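Local coordinates for 2-phospho-L-lactate guanylyltransferase (Methanosarcina mazei, PDB 2I5E), which probably condenses (2S)-2-phospholactate with GTP to form (2S)-lactyl-2-diphospho-5'-guanosine, a step in the biosynthesis of the hydride carrier coenzyme F420, at residues E73-L76 against N77-L80; H149-I152 against A153-G157; I172-P175 against E176-V179. All blocks are in the same frame, centred on the assembly; numbering follows the deposited sequence.

Three helix ends of one mixed-sheet domain illustrate how a chain enters and leaves its helices. Following the chain, contact 1 closes the turn between the outermost strand 68-71 and helix 76-86. Contact 2 comes next, where helix 145-154 unwinds just before the opposite outermost strand, 160-162. Contact 3 then turns the loop that follows this strand into helix 175-184, close to the second subunit. Each is purely local, and they stand in series, neither nested nor crossing. Contacts 1 and 2 have centres about 21 Å apart and share a neighbour, Tyr141, which touches Leu76, Leu80 and His149. Contact 3 lies farther off, its centre about 30 Å from that of contact 2.

Contact 1: residues E73-L76 against N77-L80; sequences EKDL and NEAL
Leu76 swings CG to the far side from its amide nitrogen (chi1 177°), whereas Leu80 keeps CG beside its own (chi1 -70°); the two side chains therefore run side by side in the same direction and meet through their CD1 methyls, Leu76 CD1 to Leu80 CD1 at 3.6 Å. Their backbone turns through Leu80 N and Leu76 O, 2.8 Å apart. An alanine in place of Leu76 would probably leave the Leu80 CD1 methyl without its neighbour and open a gap beside Pro9 and Tyr141. One residue earlier, Asp75 is the N-cap of helix 76-86, which follows strand 68-71 in this GT-A-like domain. Its OD2 accepts from Glu78 N at 3.0 Å, a donor standing well above the carboxylate plane, while OD1 takes a weak bond from Asn77 N at 3.3 Å. Asp75 O also accepts from Ala79 N, in a nearly straight bond (168°). Negative charge here would be expected to suit the positive end of the helix dipole. Lys74 CB lies 3.8 Å from Glu78 OE1 and, although the chain bends beyond it, Lys74 NZ stays 4.5 Å from that oxygen, beyond a salt bridge. Asn77 OD1 turns elsewhere, to Tyr141 N.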
# COMPACT_ATOMS: atom_id res chain seq x y z
N GLU A 73 -31.21 -1.11 -7.18
CA GLU A 73 -30.81 -0.38 -8.37
C GLU A 73 -30.31 1.05 -8.13
O GLU A 73 -29.87 1.65 -9.07
CB GLU A 73 -31.96 -0.35 -9.33
CG GLU A 73 -32.73 -1.70 -9.36
CD GLU A 73 -33.99 -1.57 -10.21
OE1 GLU A 73 -35.08 -1.97 -9.70
OE2 GLU A 73 -33.87 -1.03 -11.36
N LYS A 74 -30.37 1.62 -6.94
CA LYS A 74 -29.85 3.04 -6.78
C LYS A 74 -28.31 3.11 -6.83
O LYS A 74 -27.63 2.08 -6.69
CB LYS A 74 -30.32 3.74 -5.49
CG LYS A 74 -31.55 3.21 -4.77
CD LYS A 74 -32.83 4.09 -4.97
CE LYS A 74 -33.16 4.31 -6.49
NZ LYS A 74 -34.15 5.43 -6.67
N ASP A 75 -27.78 4.34 -7.00
CA ASP A 75 -26.33 4.70 -7.03
C ASP A 75 -25.70 4.20 -5.74
O ASP A 75 -26.38 4.17 -4.75
CB ASP A 75 -26.13 6.28 -7.17
CG ASP A 75 -25.40 6.99 -5.89
OD1 ASP A 75 -24.09 7.13 -5.84
OD2 ASP A 75 -26.12 7.42 -4.95
N LEU A 76 -24.42 3.85 -5.78
CA LEU A 76 -23.68 3.22 -4.68
C LEU A 76 -23.93 3.81 -3.31
O LEU A 76 -24.25 3.11 -2.33
CB LEU A 76 -22.15 3.28 -4.99
CG LEU A 76 -21.21 2.72 -3.89
CD1 LEU A 76 -21.53 1.27 -3.69
CD2 LEU A 76 -19.73 2.86 -4.24
N ASN A 77 -23.76 5.12 -3.21
CA ASN A 77 -23.89 5.77 -1.95
C ASN A 77 -25.31 5.78 -1.49
O ASN A 77 -25.56 5.64 -0.35
CB ASN A 77 -23.32 7.19 -2.01
CG ASN A 77 -21.82 7.16 -2.18
OD1 ASN A 77 -21.14 6.30 -1.56
ND2 ASN A 77 -21.31 8.02 -3.06
N GLU A 78 -26.24 5.89 -2.41
CA GLU A 78 -27.64 5.85 -1.98
C GLU A 78 -28.02 4.50 -1.41
O GLU A 78 -28.57 4.42 -0.32
CB GLU A 78 -28.55 6.20 -3.14
CG GLU A 78 -29.71 7.00 -2.68
CD GLU A 78 -30.15 7.98 -3.76
OE1 GLU A 78 -30.62 7.49 -4.83
OE2 GLU A 78 -29.99 9.23 -3.54
N ALA A 79 -27.72 3.44 -2.18
CA ALA A 79 -27.89 2.08 -1.71
C ALA A 79 -27.20 1.81 -0.38
O ALA A 79 -27.85 1.34 0.61
CB ALA A 79 -27.37 1.14 -2.77
N LEU A 80 -25.91 2.16 -0.27
CA LEU A 80 -25.22 1.89 1.00
C LEU A 80 -25.78 2.66 2.13
O LEU A 80 -25.79 2.19 3.31
CB LEU A 80 -23.68 2.09 0.93
CG LEU A 80 -22.92 1.03 0.08
CD1 LEU A 80 -21.48 1.56 -0.06
CD2 LEU A 80 -22.88 -0.37 0.71

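Contact 2: residues H149-I152 against A153-G157; sequences HCSI and ATDSG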
# COMPACT_ATOMS: atom_id res chain seq x y z
N HIS A 149 -14.51 10.28 4.59
CA HIS A 149 -14.96 9.38 5.69
C HIS A 149 -14.31 9.61 7.04
O HIS A 149 -14.92 9.38 8.15
CB HIS A 149 -14.73 7.88 5.28
CG HIS A 149 -15.62 7.41 4.17
ND1 HIS A 149 -15.18 6.59 3.14
CD2 HIS A 149 -16.95 7.58 3.97
CE1 HIS A 149 -16.18 6.38 2.30
NE2 HIS A 149 -17.28 6.93 2.79
N CYS A 150 -13.05 10.03 7.01
CA CYS A 150 -12.45 10.41 8.28
C CYS A 150 -13.15 11.70 8.77
O CYS A 150 -13.34 11.89 9.98
CB CYS A 150 -10.97 10.74 8.08
SG CYS A 150 -9.96 9.34 7.64
N SER A 151 -13.47 12.60 7.86
CA SER A 151 -14.01 13.91 8.31
C SER A 151 -15.54 13.84 8.56
O SER A 151 -16.06 14.58 9.41
CB SER A 151 -13.58 15.07 7.38
OG SER A 151 -14.63 15.45 6.52
N ILE A 152 -16.23 12.95 7.84
CA ILE A 152 -17.59 12.50 8.25
C ILE A 152 -17.53 11.94 9.69
O ILE A 152 -18.37 12.25 10.48
CB ILE A 152 -18.35 11.53 7.24
CG1 ILE A 152 -18.67 12.21 5.91
CG2 ILE A 152 -19.73 11.02 7.83
CD1 ILE A 152 -18.87 11.16 4.70
N ALA A 153 -16.49 11.18 10.04
CA ALA A 153 -16.43 10.64 11.36
C ALA A 153 -16.22 11.75 12.40
O ALA A 153 -16.77 11.69 13.50
CB ALA A 153 -15.32 9.57 11.47
N THR A 154 -15.41 12.76 12.08
CA THR A 154 -15.00 13.62 13.18
C THR A 154 -16.06 14.70 13.39
O THR A 154 -16.38 14.95 14.55
CB THR A 154 -13.55 14.22 13.06
OG1 THR A 154 -13.52 15.25 12.07
CG2 THR A 154 -12.50 13.17 12.73
N ASP A 155 -16.53 15.35 12.31
CA ASP A 155 -17.77 16.15 12.26
C ASP A 155 -18.99 15.54 13.02
O ASP A 155 -19.97 16.28 13.33
CB ASP A 155 -18.19 16.45 10.83
CG ASP A 155 -17.22 17.37 10.10
OD1 ASP A 155 -16.14 17.73 10.64
OD2 ASP A 155 -17.56 17.73 8.94
N SER A 156 -18.93 14.23 13.29
CA SER A 156 -19.98 13.50 13.96
C SER A 156 -19.57 12.97 15.36
O SER A 156 -20.32 12.21 16.00
CB SER A 156 -20.50 12.36 13.06
OG SER A 156 -20.10 11.07 13.52
N GLY A 157 -18.41 13.36 15.88
CA GLY A 157 -18.14 13.10 17.30
C GLY A 157 -17.35 11.84 17.49
O GLY A 157 -16.71 11.64 18.54
O HOH W 1 -17.90 15.77 6.44
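The carboxylate of Asp155 presents one face to the carbonyl oxygen of Ser151, which sits almost squarely over its central carbon, Ser151 O to Asp155 CG being 3.1 Å. Asp155 holds CG beside its own backbone N (chi1 -67°), and this folds the group back over the last helical turn. From the same side of the carboxylate plane a water donates to Asp155 OD2 at 3.2 Å and also bonds Ser151 OG, bridging the two side chains. The other flat group, the His149 imidazole, takes no part in the turn: ND1 bonds Thr126 OG1, NE2 bonds Lys140 N, and Tyr141 meets the ring edge-to-face. Helix 145-154 itself finishes in a Schellman motif, with Gly157 at the C-prime position. Gly157 N bonds Thr154 O at 2.9 Å and Gln158 N reaches Ala153 O; the positive phi of Gly157 (96°) would jam a side chain against the preceding carbonyl. Ser151 O accepts from Asp155 N at 3.0 Å and more weakly from Thr154 N. Small groups pack closely on the carbonyls of the preceding turn, Ala153 CB lying 3.3 Å from His149 O and Thr154 CG2 3.1 Å from Cys150 O.

Contact 3: residues I172-P175 against E176-V179; sequences IDEP and EDLV
Asp177 reaches back from the first turn of helix 175-184 to Asp173 and Glu174, its OD2 the tight centre of the contact. CG stays beside its backbone N (chi1 -63°), which turns the carboxylate to the loop amides. Asp173 N meets the anti lone pair of Asp177 OD2 at 2.7 Å, while Glu174 N comes to OD2 at 3.0 Å from above the carboxylate plane. Lys122 adds a salt bridge to the same oxygen, so two backbone donors and a positive charge hold it. In this N-terminal helix turn an acidic side chain thus accepts from the amides of the loop leading in, and Asp177 N returns a bond to Glu174 O at 2.9 Å. On the apolar flank Ile172 and Leu178 cross at about a right angle, Ile172 CG2 to Leu178 CD2 being 3.7 Å. The opposite, looser flank is polar and only partly covered. There Glu174 OE2 lies 3.5 Å from Glu176 OE1, a like-charged pair near Glu176 of the second subunit, while Asp173 forms salt bridges to Lys16 and to Arg205 of that subunit. Ile172 and Leu178 also pack on Phe31 of helix 25-45, and Leu178 and Val179 on Leu208 of strand 206-210.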
# COMPACT_ATOMS: atom_id res chain seq x y z
N ILE A 172 -7.84 -3.72 -6.89
CA ILE A 172 -7.31 -4.14 -8.16
C ILE A 172 -8.19 -3.44 -9.12
O ILE A 172 -9.34 -3.85 -9.26
CB ILE A 172 -7.23 -5.72 -8.28
CG1 ILE A 172 -5.89 -6.23 -7.61
CG2 ILE A 172 -7.07 -6.12 -9.77
CD1 ILE A 172 -6.00 -6.59 -6.25
N ASP A 173 -7.68 -2.35 -9.74
CA ASP A 173 -8.52 -1.49 -10.61
C ASP A 173 -7.92 -1.17 -11.99
O ASP A 173 -8.61 -0.99 -12.97
CB ASP A 173 -8.89 -0.17 -9.89
CG ASP A 173 -10.16 0.48 -10.45
OD1 ASP A 173 -11.21 -0.22 -10.70
OD2 ASP A 173 -10.03 1.71 -10.65
N GLU A 174 -6.61 -1.14 -12.05
CA GLU A 174 -5.94 -0.95 -13.30
C GLU A 174 -4.83 -1.99 -13.54
O GLU A 174 -4.54 -2.76 -12.63
CB GLU A 174 -5.46 0.47 -13.43
CG GLU A 174 -4.64 0.95 -12.31
CD GLU A 174 -4.53 2.43 -12.30
OE1 GLU A 174 -5.11 3.08 -13.20
OE2 GLU A 174 -3.87 2.95 -11.39
N PRO A 175 -4.27 -2.05 -14.79
CA PRO A 175 -3.25 -3.05 -15.15
C PRO A 175 -2.09 -3.14 -14.14
O PRO A 175 -1.67 -4.20 -13.79
CB PRO A 175 -2.71 -2.53 -16.55
CG PRO A 175 -3.95 -1.81 -17.11
CD PRO A 175 -4.50 -1.09 -15.90
N GLU A 176 -1.57 -2.01 -13.72
CA GLU A 176 -0.46 -2.02 -12.76
C GLU A 176 -0.80 -2.72 -11.45
O GLU A 176 0.10 -3.25 -10.81
CB GLU A 176 0.11 -0.59 -12.62
CG GLU A 176 0.46 -0.13 -11.23
CD GLU A 176 0.56 1.41 -11.07
OE1 GLU A 176 -0.46 2.13 -11.33
OE2 GLU A 176 1.65 1.86 -10.62
N ASP A 177 -2.07 -2.77 -11.09
CA ASP A 177 -2.54 -3.47 -9.88
C ASP A 177 -2.45 -5.00 -10.03
O ASP A 177 -2.39 -5.73 -9.06
CB ASP A 177 -3.99 -3.11 -9.60
CG ASP A 177 -4.16 -1.60 -9.28
OD1 ASP A 177 -3.15 -0.93 -8.93
OD2 ASP A 177 -5.32 -1.09 -9.31
N LEU A 178 -2.45 -5.48 -11.26
CA LEU A 178 -2.34 -6.94 -11.51
C LEU A 178 -0.90 -7.46 -11.24
O LEU A 178 -0.68 -8.65 -10.95
CB LEU A 178 -2.70 -7.18 -12.98
CG LEU A 178 -4.11 -6.85 -13.50
CD1 LEU A 178 -4.31 -7.21 -15.06
CD2 LEU A 178 -5.10 -7.50 -12.63
N VAL A 179 0.07 -6.56 -11.45
CA VAL A 179 1.44 -6.75 -10.95
C VAL A 179 1.42 -7.09 -9.46
O VAL A 179 2.06 -8.08 -9.08
CB VAL A 179 2.32 -5.53 -11.23
CG1 VAL A 179 3.81 -5.85 -10.89
CG2 VAL A 179 2.25 -5.24 -12.74